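Local coordinates for protein beta-L-arabinobiosidase (Bacteroides thetaiotaomicron, PDB 5MQR) that probably hydrolyses arabinose-containing linkages during pectin breakdown by a gut bacterium, and may also have sialidase activity, at residues S500-F510 with K513-Y524. Sequence-based numbering, arbitrary orientation.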
ATOM      1  N   SER A 500     -22.244  13.470   7.887  1.00 22.26           N
ATOM      2  CA  SER A 500     -23.462  13.175   8.622  1.00 23.14           C
ATOM      3  C   SER A 500     -23.109  12.620   9.977  1.00 22.89           C
ATOM      4  O   SER A 500     -21.972  12.220  10.211  1.00 22.01           O
ATOM      5  CB  SER A 500     -24.326  12.163   7.854  1.00 23.56           C
ATOM      6  OG  SER A 500     -25.667  12.227   8.310  1.00 24.51           O
ATOM      7  N   ARG A 501     -24.099  12.600  10.862  1.00 23.72           N
ATOM      8  CA  ARG A 501     -23.946  12.065  12.206  1.00 24.14           C
ATOM      9  C   ARG A 501     -25.242  11.384  12.642  1.00 24.57           C
ATOM     10  O   ARG A 501     -26.317  11.929  12.428  1.00 24.66           O
ATOM     11  CB  ARG A 501     -23.584  13.172  13.189  1.00 24.53           C
ATOM     12  CG  ARG A 501     -23.756  12.811  14.662  1.00 25.55           C
ATOM     13  CD  ARG A 501     -23.272  13.927  15.571  1.00 26.26           C
ATOM     14  NE  ARG A 501     -21.852  14.178  15.319  1.00 27.04           N
ATOM     15  CZ  ARG A 501     -21.226  15.351  15.422  1.00 27.57           C
ATOM     16  NH1 ARG A 501     -21.866  16.450  15.827  1.00 28.70           N
ATOM     17  NH2 ARG A 501     -19.928  15.420  15.123  1.00 27.29           N
ATOM     18  N   LEU A 502     -25.113  10.203  13.252  1.00 24.66           N
ATOM     19  CA  LEU A 502     -26.217   9.518  13.931  1.00 25.52           C
ATOM     20  C   LEU A 502     -25.897   9.535  15.421  1.00 26.22           C
ATOM     21  O   LEU A 502     -24.719   9.542  15.788  1.00 25.90           O
ATOM     22  CB  LEU A 502     -26.394   8.081  13.424  1.00 24.93           C
ATOM     23  CG  LEU A 502     -26.292   7.879  11.898  1.00 24.51           C
ATOM     24  CD1 LEU A 502     -26.295   6.398  11.536  1.00 24.24           C
ATOM     25  CD2 LEU A 502     -27.363   8.654  11.143  1.00 24.59           C
ATOM     26  N   GLU A 503     -26.934   9.550  16.257  1.00 27.11           N
ATOM     27  CA  GLU A 503     -26.784   9.713  17.711  1.00 28.28           C
ATOM     28  C   GLU A 503     -27.741   8.817  18.459  1.00 27.75           C
ATOM     29  O   GLU A 503     -28.909   8.800  18.113  1.00 27.46           O
ATOM     30  CB  GLU A 503     -27.113  11.155  18.139  1.00 30.53           C
ATOM     31  CG  GLU A 503     -25.941  11.970  18.627  1.00 32.18           C
ATOM     32  CD  GLU A 503     -26.289  13.433  18.922  1.00 33.81           C
ATOM     33  OE1 GLU A 503     -27.452  13.706  19.277  1.00 34.99           O
ATOM     34  OE2 GLU A 503     -25.385  14.308  18.805  1.00 34.81           O
ATOM     35  N   LEU A 504     -27.259   8.104  19.474  1.00 27.01           N
ATOM     36  CA  LEU A 504     -28.143   7.541  20.477  1.00 27.74           C
ATOM     37  C   LEU A 504     -28.125   8.532  21.625  1.00 27.77           C
ATOM     38  O   LEU A 504     -27.082   8.795  22.170  1.00 28.19           O
ATOM     39  CB  LEU A 504     -27.660   6.165  20.927  1.00 27.80           C
ATOM     40  CG  LEU A 504     -27.739   5.030  19.901  1.00 27.86           C
ATOM     41  CD1 LEU A 504     -27.057   3.803  20.465  1.00 27.91           C
ATOM     42  CD2 LEU A 504     -29.159   4.688  19.493  1.00 28.42           C
ATOM     43  N   THR A 505     -29.260   9.118  21.955  1.00 28.57           N
ATOM     44  CA  THR A 505     -29.345  10.206  22.942  1.00 29.55           C
ATOM     45  C   THR A 505     -29.689   9.675  24.332  1.00 30.99           C
ATOM     46  O   THR A 505     -30.246   8.568  24.469  1.00 31.06           O
ATOM     47  CB  THR A 505     -30.443  11.245  22.576  1.00 29.98           C
ATOM     48  OG1 THR A 505     -31.745  10.646  22.668  1.00 29.83           O
ATOM     49  CG2 THR A 505     -30.246  11.776  21.160  1.00 29.49           C
ATOM     50  N   PRO A 506     -29.388  10.473  25.372  1.00 32.46           N
ATOM     51  CA  PRO A 506     -29.763  10.064  26.735  1.00 33.27           C
ATOM     52  C   PRO A 506     -31.251  10.122  27.050  1.00 34.80           C
ATOM     53  O   PRO A 506     -31.620   9.690  28.121  1.00 35.59           O
ATOM     54  CB  PRO A 506     -28.968  11.026  27.630  1.00 33.22           C
ATOM     55  CG  PRO A 506     -28.638  12.197  26.773  1.00 32.73           C
ATOM     56  CD  PRO A 506     -28.566  11.707  25.359  1.00 32.35           C
ATOM     57  N   ASP A 507     -32.094  10.642  26.154  1.00 36.60           N
ATOM     58  CA  ASP A 507     -33.568  10.474  26.276  1.00 38.53           C
ATOM     59  C   ASP A 507     -34.178   9.399  25.356  1.00 36.85           C
ATOM     60  O   ASP A 507     -35.370   9.419  25.077  1.00 37.49           O
ATOM     61  CB  ASP A 507     -34.330  11.820  26.177  1.00 41.39           C
ATOM     62  CG  ASP A 507     -33.957  12.656  24.961  1.00 43.43           C
ATOM     63  OD1 ASP A 507     -33.384  12.153  23.959  1.00 46.54           O
ATOM     64  OD2 ASP A 507     -34.243  13.866  25.014  1.00 46.40           O
ATOM     65  N   GLY A 508     -33.360   8.441  24.926  1.00 34.67           N
ATOM     66  CA  GLY A 508     -33.855   7.245  24.270  1.00 33.77           C
ATOM     67  C   GLY A 508     -34.178   7.397  22.794  1.00 32.87           C
ATOM     68  O   GLY A 508     -34.968   6.618  22.264  1.00 32.74           O
ATOM     69  N   ILE A 509     -33.572   8.376  22.124  1.00 31.35           N
ATOM     70  CA  ILE A 509     -33.876   8.643  20.720  1.00 31.12           C
ATOM     71  C   ILE A 509     -32.655   8.283  19.844  1.00 29.66           C
ATOM     72  O   ILE A 509     -31.515   8.560  20.199  1.00 28.65           O
ATOM     73  CB  ILE A 509     -34.325  10.110  20.512  1.00 31.61           C
ATOM     74  CG1 ILE A 509     -35.631  10.385  21.270  1.00 33.07           C
ATOM     75  CG2 ILE A 509     -34.527  10.413  19.033  1.00 31.74           C
ATOM     76  CD1 ILE A 509     -35.997  11.858  21.388  1.00 33.47           C
ATOM     77  N   PHE A 510     -32.910   7.630  18.714  1.00 29.34           N
ATOM     78  CA  PHE A 510     -31.899   7.398  17.694  1.00 28.20           C
ATOM     79  C   PHE A 510     -32.194   8.453  16.649  1.00 28.20           C
ATOM     80  O   PHE A 510     -33.283   8.451  16.059  1.00 28.50           O
ATOM     81  CB  PHE A 510     -32.041   5.969  17.146  1.00 28.44           C
ATOM     82  CG  PHE A 510     -30.977   5.552  16.155  1.00 27.72           C
ATOM     83  CD1 PHE A 510     -29.647   5.941  16.287  1.00 27.24           C
ATOM     84  CD2 PHE A 510     -31.318   4.719  15.092  1.00 28.15           C
ATOM     85  CE1 PHE A 510     -28.682   5.520  15.365  1.00 26.95           C
ATOM     86  CE2 PHE A 510     -30.363   4.313  14.160  1.00 27.61           C
ATOM     87  CZ  PHE A 510     -29.037   4.703  14.307  1.00 26.87           C
ATOM     88  N   LYS A 513     -28.395  14.004  12.396  1.00 27.44           N
ATOM     89  CA  LYS A 513     -28.197  15.441  12.275  1.00 27.45           C
ATOM     90  C   LYS A 513     -28.357  15.851  10.812  1.00 28.14           C
ATOM     91  O   LYS A 513     -27.609  15.367   9.965  1.00 28.05           O
ATOM     92  CB  LYS A 513     -26.814  15.820  12.793  1.00 26.87           C
ATOM     93  CG  LYS A 513     -26.521  17.317  12.808  1.00 26.95           C
ATOM     94  CD  LYS A 513     -25.238  17.636  13.574  1.00 26.26           C
ATOM     95  CE  LYS A 513     -24.949  19.127  13.642  1.00 26.12           C
ATOM     96  NZ  LYS A 513     -26.068  19.893  14.246  1.00 26.72           N
ATOM     97  N   GLY A 514     -29.319  16.734  10.525  1.00 28.71           N
ATOM     98  CA  GLY A 514     -29.517  17.285   9.183  1.00 29.55           C
ATOM     99  C   GLY A 514     -28.959  18.687   8.890  1.00 30.03           C
ATOM    100  O   GLY A 514     -28.956  19.126   7.744  1.00 31.78           O
ATOM    101  N   GLY A 515     -28.452  19.364   9.907  1.00 30.06           N
ATOM    102  CA  GLY A 515     -28.028  20.765   9.833  1.00 29.61           C
ATOM    103  C   GLY A 515     -28.146  21.274  11.260  1.00 30.00           C
ATOM    104  O   GLY A 515     -27.665  20.606  12.195  1.00 29.57           O
ATOM    105  N   SER A 516     -28.821  22.409  11.451  1.00 30.02           N
ATOM    106  CA  SER A 516     -29.092  22.886  12.814  1.00 30.88           C
ATOM    107  C   SER A 516     -30.100  21.983  13.541  1.00 31.53           C
ATOM    108  O   SER A 516     -30.085  21.917  14.768  1.00 32.83           O
ATOM    109  CB  SER A 516     -29.563  24.351  12.823  1.00 30.88           C
ATOM    110  OG  SER A 516     -30.591  24.567  11.883  1.00 30.95           O
ATOM    111  N   ARG A 517     -30.962  21.309  12.778  1.00 31.97           N
ATOM    112  CA  ARG A 517     -31.969  20.404  13.299  1.00 32.89           C
ATOM    113  C   ARG A 517     -31.639  18.932  13.082  1.00 33.47           C
ATOM    114  O   ARG A 517     -30.698  18.574  12.358  1.00 33.61           O
ATOM    115  CB  ARG A 517     -33.310  20.729  12.649  1.00 33.65           C
ATOM    116  CG  ARG A 517     -33.769  22.145  12.943  1.00 33.70           C
ATOM    117  CD  ARG A 517     -35.201  22.346  12.520  1.00 34.10           C
ATOM    118  NE  ARG A 517     -35.524  23.763  12.516  1.00 34.50           N
ATOM    119  CZ  ARG A 517     -35.845  24.501  13.582  1.00 35.07           C
ATOM    120  NH1 ARG A 517     -35.905  23.981  14.816  1.00 35.13           N
ATOM    121  NH2 ARG A 517     -36.111  25.798  13.412  1.00 35.56           N
ATOM    122  N   PHE A 518     -32.440  18.093  13.728  1.00 34.38           N
ATOM    123  CA  PHE A 518     -32.256  16.658  13.754  1.00 34.20           C
ATOM    124  C   PHE A 518     -33.497  15.951  13.282  1.00 34.30           C
ATOM    125  O   PHE A 518     -34.600  16.446  13.441  1.00 34.57           O
ATOM    126  CB  PHE A 518     -31.982  16.216  15.175  1.00 34.72           C
ATOM    127  CG  PHE A 518     -30.631  16.607  15.673  1.00 34.19           C
ATOM    128  CD1 PHE A 518     -30.413  17.869  16.205  1.00 35.11           C
ATOM    129  CD2 PHE A 518     -29.584  15.714  15.623  1.00 33.94           C
ATOM    130  CE1 PHE A 518     -29.165  18.230  16.689  1.00 34.76           C
ATOM    131  CE2 PHE A 518     -28.324  16.065  16.101  1.00 34.11           C
ATOM    132  CZ  PHE A 518     -28.118  17.325  16.634  1.00 34.03           C
ATOM    133  N   ALA A 519     -33.307  14.788  12.688  1.00 34.07           N
ATOM    134  CA  ALA A 519     -34.421  13.897  12.389  1.00 34.72           C
ATOM    135  C   ALA A 519     -34.457  12.838  13.473  1.00 34.27           C
ATOM    136  O   ALA A 519     -33.502  12.099  13.657  1.00 33.07           O
ATOM    137  CB  ALA A 519     -34.238  13.263  11.025  1.00 34.86           C
ATOM    138  N   ASN A 520     -35.542  12.803  14.223  1.00 35.20           N
ATOM    139  CA  ASN A 520     -35.754  11.720  15.163  1.00 35.83           C
ATOM    140  C   ASN A 520     -36.248  10.513  14.365  1.00 36.06           C
ATOM    141  O   ASN A 520     -37.326  10.551  13.780  1.00 37.86           O
ATOM    142  CB  ASN A 520     -36.755  12.149  16.212  1.00 36.66           C
ATOM    143  CG  ASN A 520     -36.209  13.250  17.117  1.00 37.18           C
ATOM    144  OD1 ASN A 520     -35.009  13.574  17.115  1.00 36.05           O
ATOM    145  ND2 ASN A 520     -37.089  13.823  17.907  1.00 38.81           N
HETATM  146  N   MSE A 521     -35.431   9.473  14.300  1.00 34.70           N
HETATM  147  CA  MSE A 521     -35.749   8.304  13.495  1.00 34.82           C
HETATM  148  C   MSE A 521     -36.603   7.327  14.287  1.00 35.86           C
HETATM  149  O   MSE A 521     -37.596   6.851  13.779  1.00 35.12           O
HETATM  150  CB  MSE A 521     -34.447   7.676  12.997  1.00 33.69           C
HETATM  151  CG  MSE A 521     -33.622   8.632  12.134  1.00 32.70           C
HETATM  152 SE   MSE A 521     -32.081   7.687  11.387  1.00 31.72          SE
HETATM  153  CE  MSE A 521     -30.986   7.709  13.014  1.00 31.14           C
HETATM  154  N   MSE A 522     -36.218   7.023  15.526  1.00 37.00           N
HETATM  155  CA  MSE A 522     -36.975   6.081  16.367  1.00 39.16           C
HETATM  156  C   MSE A 522     -36.581   6.189  17.811  1.00 37.69           C
HETATM  157  O   MSE A 522     -35.547   6.787  18.123  1.00 35.84           O
HETATM  158  CB  MSE A 522     -36.718   4.632  15.917  1.00 42.00           C
HETATM  159  CG  MSE A 522     -35.243   4.233  16.006  1.00 44.47           C
HETATM  160 SE   MSE A 522     -34.937   2.421  15.280  1.00 50.83          SE
HETATM  161  CE  MSE A 522     -35.866   1.301  16.606  1.00 51.02           C
ATOM    162  N   ASN A 523     -37.402   5.613  18.698  1.00 37.91           N
ATOM    163  CA  ASN A 523     -37.001   5.355  20.095  1.00 37.65           C
ATOM    164  C   ASN A 523     -36.230   4.049  20.136  1.00 36.65           C
ATOM    165  O   ASN A 523     -36.553   3.126  19.399  1.00 38.64           O
ATOM    166  CB  ASN A 523     -38.201   5.275  21.023  1.00 38.85           C
ATOM    167  CG  ASN A 523     -38.991   6.566  21.062  1.00 39.50           C
ATOM    168  OD1 ASN A 523     -40.194   6.553  20.924  1.00 41.67           O
ATOM    169  ND2 ASN A 523     -38.317   7.678  21.227  1.00 39.06           N
ATOM    170  N   TYR A 524     -35.182   3.981  20.938  1.00 34.92           N
ATOM    171  CA  TYR A 524     -34.423   2.747  21.083  1.00 34.25           C
ATOM    172  C   TYR A 524     -34.551   2.256  22.506  1.00 34.41           C
ATOM    173  O   TYR A 524     -34.800   3.025  23.419  1.00 33.36           O
ATOM    174  CB  TYR A 524     -32.954   2.904  20.664  1.00 32.52           C
ATOM    175  CG  TYR A 524     -32.091   3.708  21.596  1.00 31.70           C
ATOM    176  CD1 TYR A 524     -32.037   5.094  21.495  1.00 31.30           C
ATOM    177  CD2 TYR A 524     -31.292   3.081  22.560  1.00 31.17           C
ATOM    178  CE1 TYR A 524     -31.217   5.851  22.341  1.00 30.99           C
ATOM    179  CE2 TYR A 524     -30.467   3.822  23.407  1.00 30.85           C
ATOM    180  CZ  TYR A 524     -30.436   5.216  23.314  1.00 30.63           C
ATOM    181  OH  TYR A 524     -29.641   5.975  24.171  1.00 29.73           O
TER
HETATM  182  O   HOH W   1     -26.785  14.557   7.612  1.00 25.15           O
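Phe510 and Met522 form the antiparallel hydrogen-bonded pair of a beta hairpin: Phe510 N gives a nearly straight bond to Met522 O (2.8 Å, 174° at the hydrogen). In return Phe510 O takes Met521 N at 3.0 Å and, weakly, Met522 N, so two successive residues face one partner, a classic beta bulge. One residue pair on, Ile509 and Asn523 make a non-hydrogen-bonded pair; beyond it Tyr524 N bonds to Gly508 O, which the CA of Asn523 also approaches. On its other edge strand 509-513 pairs with strand 498-504, where Lys513 N bonds to Arg501 O (2.9 Å), while a water joins Ser500 OG to Lys513 O.

The bulge turns the selenomethionine Met521 toward the Phe510 ring. Its chain bends at chi3 (-78°) and lays CE over the ring centre, 3.5 Å from the centroid, a CH-pi contact; SE stands farther off above the same ring, 5.1 Å from the centroid, as a longer Met-aromatic contact, while Met522 CG comes in at the ring edge. On this side Leu502 CD2 also touches Met521 CE, and Val545 and Val547 of strand 542-547 continue the apolar layer.

At the 505-508 type I turn, Leu504 CD2 sits over one face of Tyr524, offset toward the rim. Tyr524 OH donates to Thr505 O (2.7 Å) from above the carbonyl plane, and Gly508 N reaches that oxygen from the opposite face. Thr505 OG1 accepts from Ile509 N and donates to Asp507 OD1, bracing the turn. A phenylalanine in place of Tyr524 has no hydroxyl to offer Thr505 O, and the turn would probably be less firmly tied to the chain leaving strand 518-523.

The chemistry thus implies an apolar inner face and a turn held through Thr505 O and OG1, together fastening outermost strand 518-523 to the beta-sandwich of the carbohydrate-binding-module-like domain.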